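Local coordinates for protein lipase aflb (PDB 6IDY) that probably hydrolyses ester bonds of lipid substrates, as a fungal lipase of the alpha/beta-hydrolase fold that also carries a bound calcium ion, at residues T169-K183 / D406-A418. Numbering follows the deposited sequence.
Sequences TATPAGTTYYFNFGK and DDLLGTEGLLLIA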
loop_
_atom_site.group_PDB
_atom_site.type_symbol
_atom_site.label_atom_id
_atom_site.label_comp_id
_atom_site.label_asym_id
_atom_site.label_seq_id
_atom_site.Cartn_x
_atom_site.Cartn_y
_atom_site.Cartn_z
ATOM N N THR A 169 4.840 0.156 -1.728
ATOM C CA THR A 169 6.262 0.028 -2.043
ATOM C C THR A 169 6.980 -1.003 -1.182
ATOM O O THR A 169 6.799 -1.030 0.045
ATOM C CB THR A 169 6.935 1.400 -1.941
ATOM O OG1 THR A 169 6.286 2.311 -2.828
ATOM C CG2 THR A 169 8.419 1.352 -2.237
ATOM N N ALA A 170 7.792 -1.857 -1.853
ATOM C CA ALA A 170 8.691 -2.854 -1.269
ATOM C C ALA A 170 8.018 -3.905 -0.376
ATOM O O ALA A 170 8.716 -4.686 0.274
ATOM C CB ALA A 170 9.796 -2.139 -0.503
ATOM N N THR A 171 6.678 -3.928 -0.334
ATOM C CA THR A 171 5.972 -4.838 0.564
ATOM C C THR A 171 4.942 -5.681 -0.188
ATOM O O THR A 171 4.058 -5.113 -0.831
ATOM C CB THR A 171 5.381 -4.072 1.771
ATOM O OG1 THR A 171 6.181 -2.920 2.066
ATOM C CG2 THR A 171 5.288 -4.941 3.021
ATOM N N PRO A 172 5.064 -7.031 -0.148
ATOM C CA PRO A 172 4.083 -7.882 -0.853
ATOM C C PRO A 172 2.679 -7.723 -0.280
ATOM O O PRO A 172 2.531 -7.523 0.921
ATOM C CB PRO A 172 4.608 -9.311 -0.634
ATOM C CG PRO A 172 6.004 -9.160 -0.165
ATOM C CD PRO A 172 6.065 -7.854 0.558
ATOM N N ALA A 173 1.664 -7.829 -1.142
ATOM C CA ALA A 173 0.251 -7.700 -0.789
ATOM C C ALA A 173 -0.205 -8.681 0.268
ATOM O O ALA A 173 -0.847 -8.270 1.235
ATOM C CB ALA A 173 -0.610 -7.845 -2.032
ATOM N N GLY A 174 0.128 -9.957 0.070
ATOM C CA GLY A 174 -0.259 -11.051 0.950
ATOM C C GLY A 174 0.025 -10.789 2.407
ATOM O O GLY A 174 -0.896 -10.827 3.227
ATOM N N THR A 175 1.294 -10.477 2.732
ATOM C CA THR A 175 1.696 -10.181 4.106
ATOM C C THR A 175 1.092 -8.857 4.581
ATOM O O THR A 175 0.568 -8.817 5.696
ATOM C CB THR A 175 3.218 -10.274 4.295
ATOM O OG1 THR A 175 3.622 -11.612 4.001
ATOM C CG2 THR A 175 3.638 -9.959 5.719
ATOM N N THR A 176 1.149 -7.800 3.741
ATOM C CA THR A 176 0.601 -6.470 4.031
ATOM C C THR A 176 -0.836 -6.519 4.543
ATOM O O THR A 176 -1.132 -5.994 5.621
ATOM C CB THR A 176 0.684 -5.572 2.790
ATOM O OG1 THR A 176 2.053 -5.387 2.469
ATOM C CG2 THR A 176 -0.019 -4.202 2.972
ATOM N N TYR A 177 -1.710 -7.166 3.774
ATOM C CA TYR A 177 -3.134 -7.208 4.068
ATOM C C TYR A 177 -3.557 -8.294 5.046
ATOM O O TYR A 177 -4.657 -8.212 5.579
ATOM C CB TYR A 177 -3.915 -7.279 2.763
ATOM C CG TYR A 177 -3.828 -5.961 2.023
ATOM C CD1 TYR A 177 -4.425 -4.811 2.535
ATOM C CD2 TYR A 177 -3.100 -5.848 0.843
ATOM C CE1 TYR A 177 -4.321 -3.587 1.881
ATOM C CE2 TYR A 177 -2.999 -4.628 0.169
ATOM C CZ TYR A 177 -3.626 -3.505 0.687
ATOM O OH TYR A 177 -3.581 -2.308 0.026
ATOM N N TYR A 178 -2.674 -9.256 5.344
ATOM C CA TYR A 178 -2.928 -10.315 6.321
ATOM C C TYR A 178 -3.284 -9.684 7.684
ATOM O O TYR A 178 -4.199 -10.155 8.359
ATOM C CB TYR A 178 -1.681 -11.222 6.436
ATOM C CG TYR A 178 -1.784 -12.328 7.463
ATOM C CD1 TYR A 178 -2.287 -13.578 7.122
ATOM C CD2 TYR A 178 -1.328 -12.140 8.766
ATOM C CE1 TYR A 178 -2.370 -14.607 8.062
ATOM C CE2 TYR A 178 -1.406 -13.159 9.716
ATOM C CZ TYR A 178 -1.936 -14.389 9.360
ATOM O OH TYR A 178 -2.005 -15.399 10.289
ATOM N N PHE A 179 -2.585 -8.591 8.050
ATOM C CA PHE A 179 -2.750 -7.877 9.311
ATOM C C PHE A 179 -3.737 -6.697 9.271
ATOM O O PHE A 179 -3.789 -5.919 10.230
ATOM C CB PHE A 179 -1.378 -7.413 9.822
ATOM C CG PHE A 179 -0.416 -8.526 10.162
ATOM C CD1 PHE A 179 -0.609 -9.313 11.293
ATOM C CD2 PHE A 179 0.712 -8.754 9.381
ATOM C CE1 PHE A 179 0.291 -10.329 11.621
ATOM C CE2 PHE A 179 1.623 -9.758 9.721
ATOM C CZ PHE A 179 1.410 -10.532 10.843
ATOM N N ASN A 180 -4.526 -6.554 8.190
ATOM C CA ASN A 180 -5.483 -5.454 8.135
ATOM C C ASN A 180 -6.632 -5.706 7.153
ATOM O O ASN A 180 -7.477 -6.549 7.438
ATOM C CB ASN A 180 -4.796 -4.088 7.895
ATOM C CG ASN A 180 -3.693 -4.125 6.879
ATOM O OD1 ASN A 180 -3.943 -4.081 5.678
ATOM N ND2 ASN A 180 -2.457 -4.195 7.338
ATOM N N PHE A 181 -6.677 -4.981 6.019
ATOM C CA PHE A 181 -7.780 -5.015 5.054
ATOM C C PHE A 181 -8.008 -6.365 4.351
ATOM O O PHE A 181 -9.015 -6.509 3.657
ATOM C CB PHE A 181 -7.670 -3.868 4.040
ATOM C CG PHE A 181 -8.122 -2.544 4.624
ATOM C CD1 PHE A 181 -9.463 -2.316 4.920
ATOM C CD2 PHE A 181 -7.207 -1.526 4.875
ATOM C CE1 PHE A 181 -9.879 -1.096 5.458
ATOM C CE2 PHE A 181 -7.625 -0.300 5.406
ATOM C CZ PHE A 181 -8.958 -0.090 5.688
ATOM N N GLY A 182 -7.167 -7.366 4.617
ATOM C CA GLY A 182 -7.419 -8.721 4.135
ATOM C C GLY A 182 -8.669 -9.250 4.829
ATOM O O GLY A 182 -9.311 -10.185 4.342
ATOM N N LYS A 183 -9.045 -8.595 5.967
ATOM C CA LYS A 183 -10.220 -8.875 6.805
ATOM C C LYS A 183 -11.411 -7.926 6.517
ATOM O O LYS A 183 -12.359 -7.892 7.308
ATOM C CB LYS A 183 -9.846 -8.785 8.297
ATOM C CG LYS A 183 -8.875 -9.852 8.791
ATOM C CD LYS A 183 -8.533 -9.611 10.252
ATOM C CE LYS A 183 -7.556 -10.609 10.814
ATOM N NZ LYS A 183 -6.152 -10.241 10.498
ATOM N N ASP A 406 -2.219 -7.830 17.535
ATOM C CA ASP A 406 -1.360 -8.526 16.561
ATOM C C ASP A 406 -1.432 -7.924 15.164
ATOM O O ASP A 406 -0.436 -7.932 14.438
ATOM C CB ASP A 406 -1.668 -10.033 16.528
ATOM C CG ASP A 406 -1.259 -10.801 17.783
ATOM O OD1 ASP A 406 -0.694 -10.175 18.711
ATOM O OD2 ASP A 406 -1.502 -12.026 17.833
ATOM N N ASP A 407 -2.604 -7.378 14.805
ATOM C CA ASP A 407 -2.845 -6.696 13.531
ATOM C C ASP A 407 -2.074 -5.371 13.487
ATOM O O ASP A 407 -1.422 -5.095 12.486
ATOM C CB ASP A 407 -4.348 -6.486 13.317
ATOM C CG ASP A 407 -5.124 -7.787 13.215
ATOM O OD1 ASP A 407 -4.760 -8.629 12.370
ATOM O OD2 ASP A 407 -6.103 -7.952 13.969
ATOM N N LEU A 408 -2.097 -4.593 14.597
ATOM C CA LEU A 408 -1.355 -3.340 14.756
ATOM C C LEU A 408 0.154 -3.649 14.650
ATOM O O LEU A 408 0.853 -3.018 13.855
ATOM C CB LEU A 408 -1.672 -2.711 16.142
ATOM C CG LEU A 408 -1.299 -1.229 16.411
ATOM C CD1 LEU A 408 -1.927 -0.759 17.684
ATOM C CD2 LEU A 408 0.207 -1.013 16.540
ATOM N N LEU A 409 0.641 -4.624 15.448
ATOM C CA LEU A 409 2.058 -5.018 15.485
ATOM C C LEU A 409 2.566 -5.566 14.161
ATOM O O LEU A 409 3.635 -5.165 13.709
ATOM C CB LEU A 409 2.357 -5.995 16.637
ATOM C CG LEU A 409 1.865 -5.603 18.046
ATOM C CD1 LEU A 409 2.144 -6.710 19.054
ATOM C CD2 LEU A 409 2.461 -4.281 18.512
ATOM N N GLY A 410 1.786 -6.454 13.550
ATOM C CA GLY A 410 2.107 -7.067 12.268
ATOM C C GLY A 410 2.204 -6.064 11.137
ATOM O O GLY A 410 3.118 -6.156 10.314
ATOM N N THR A 411 1.272 -5.087 11.098
ATOM C CA THR A 411 1.262 -4.002 10.099
ATOM C C THR A 411 2.537 -3.153 10.236
ATOM O O THR A 411 3.134 -2.777 9.236
ATOM C CB THR A 411 -0.022 -3.172 10.214
ATOM O OG1 THR A 411 -1.147 -4.027 10.001
ATOM C CG2 THR A 411 -0.071 -2.000 9.231
ATOM N N GLU A 412 2.955 -2.871 11.470
ATOM C CA GLU A 412 4.176 -2.118 11.751
ATOM C C GLU A 412 5.423 -2.903 11.329
ATOM O O GLU A 412 6.358 -2.317 10.778
ATOM C CB GLU A 412 4.242 -1.718 13.244
ATOM C CG GLU A 412 3.360 -0.521 13.584
ATOM C CD GLU A 412 3.564 0.710 12.717
ATOM O OE1 GLU A 412 4.717 0.961 12.305
ATOM O OE2 GLU A 412 2.576 1.430 12.450
ATOM N N GLY A 413 5.389 -4.223 11.541
ATOM C CA GLY A 413 6.458 -5.146 11.175
ATOM C C GLY A 413 6.759 -5.219 9.687
ATOM O O GLY A 413 7.824 -5.709 9.309
ATOM N N LEU A 414 5.835 -4.719 8.827
ATOM C CA LEU A 414 5.977 -4.677 7.364
ATOM C C LEU A 414 7.185 -3.864 6.902
ATOM O O LEU A 414 7.725 -4.128 5.825
ATOM C CB LEU A 414 4.718 -4.099 6.700
ATOM C CG LEU A 414 3.413 -4.857 6.871
ATOM C CD1 LEU A 414 2.254 -4.049 6.284
ATOM C CD2 LEU A 414 3.498 -6.265 6.280
ATOM N N LEU A 415 7.585 -2.859 7.703
ATOM C CA LEU A 415 8.731 -1.997 7.428
ATOM C C LEU A 415 10.015 -2.797 7.346
ATOM O O LEU A 415 10.920 -2.419 6.603
ATOM C CB LEU A 415 8.860 -0.904 8.498
ATOM C CG LEU A 415 7.752 0.151 8.520
ATOM C CD1 LEU A 415 7.891 1.024 9.726
ATOM C CD2 LEU A 415 7.745 0.994 7.254
ATOM N N LEU A 416 10.079 -3.920 8.090
ATOM C CA LEU A 416 11.233 -4.821 8.102
ATOM C C LEU A 416 11.352 -5.549 6.767
ATOM O O LEU A 416 12.455 -5.715 6.252
ATOM C CB LEU A 416 11.143 -5.810 9.273
ATOM C CG LEU A 416 10.950 -5.200 10.674
ATOM C CD1 LEU A 416 10.622 -6.281 11.688
ATOM C CD2 LEU A 416 12.190 -4.411 11.127
ATOM N N ILE A 417 10.213 -5.938 6.183
ATOM C CA ILE A 417 10.174 -6.577 4.865
ATOM C C ILE A 417 10.529 -5.526 3.800
ATOM O O ILE A 417 11.367 -5.792 2.928
ATOM C CB ILE A 417 8.803 -7.257 4.599
ATOM C CG1 ILE A 417 8.613 -8.470 5.525
ATOM C CG2 ILE A 417 8.669 -7.658 3.123
ATOM C CD1 ILE A 417 7.191 -9.009 5.567
ATOM N N ALA A 418 9.919 -4.324 3.908
ATOM C CA ALA A 418 10.173 -3.219 2.981
ATOM C C ALA A 418 11.672 -2.894 2.901
ATOM O O ALA A 418 12.193 -2.747 1.794
ATOM C CB ALA A 418 9.360 -1.989 3.365
#
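Phe-179 lays its ring flat on Gly-410, a tightly packed point where the loop and short helix after strand 161-166 of the alpha/beta-hydrolase fold meet the C-terminal helices 405-412 and 414-424; helix 173-178 runs nearly antiparallel (163°) to helix 414-418. Gly-410 CA sits 3.4 Å from the centroid of the Phe-179 ring, almost on its normal, in a CH-pi contact. Glycine suits this place because a CB here would run into the ring. The opposite face is covered by Tyr-178 CD2, leaving the phenyl sandwiched.

Leu-414 continues the buried seam, setting both methyls against helix 173-178: CD1 and CD2 each rest on Thr-176 CA, and CD2 also meets Thr-175 CG2. With chi1 at -61°, the Thr-175 hydroxyl lies beside the backbone N, bonded to Asn-111, and CG2 falls anti to that N, where it also touches Ile-417 CD1. Farther along, small side chains let the backbones close in, and Ala-418 CA approaches Ala-170 O at 3.4 Å as a CA-H...O contact.

Polar groups hold the other end. Asn-180 ND2 donates to Thr-411 OG1 (3.0 Å, 154°) from within its amide plane, and Thr-411 OG1 in turn donates to Asp-407 O, so a short relay ties the turn to the helix.

Beyond Phe-179 the packing gives way to a partly exposed edge toward solvent, where a long, flexible lysine can reach across. Its ammonium bridges the two segments, for Lys-183 NZ donates to Tyr-178 O (2.9 Å) and forms a salt bridge with Asp-407 OD1 (2.8 Å), on the syn side but tilted out of the carboxylate plane.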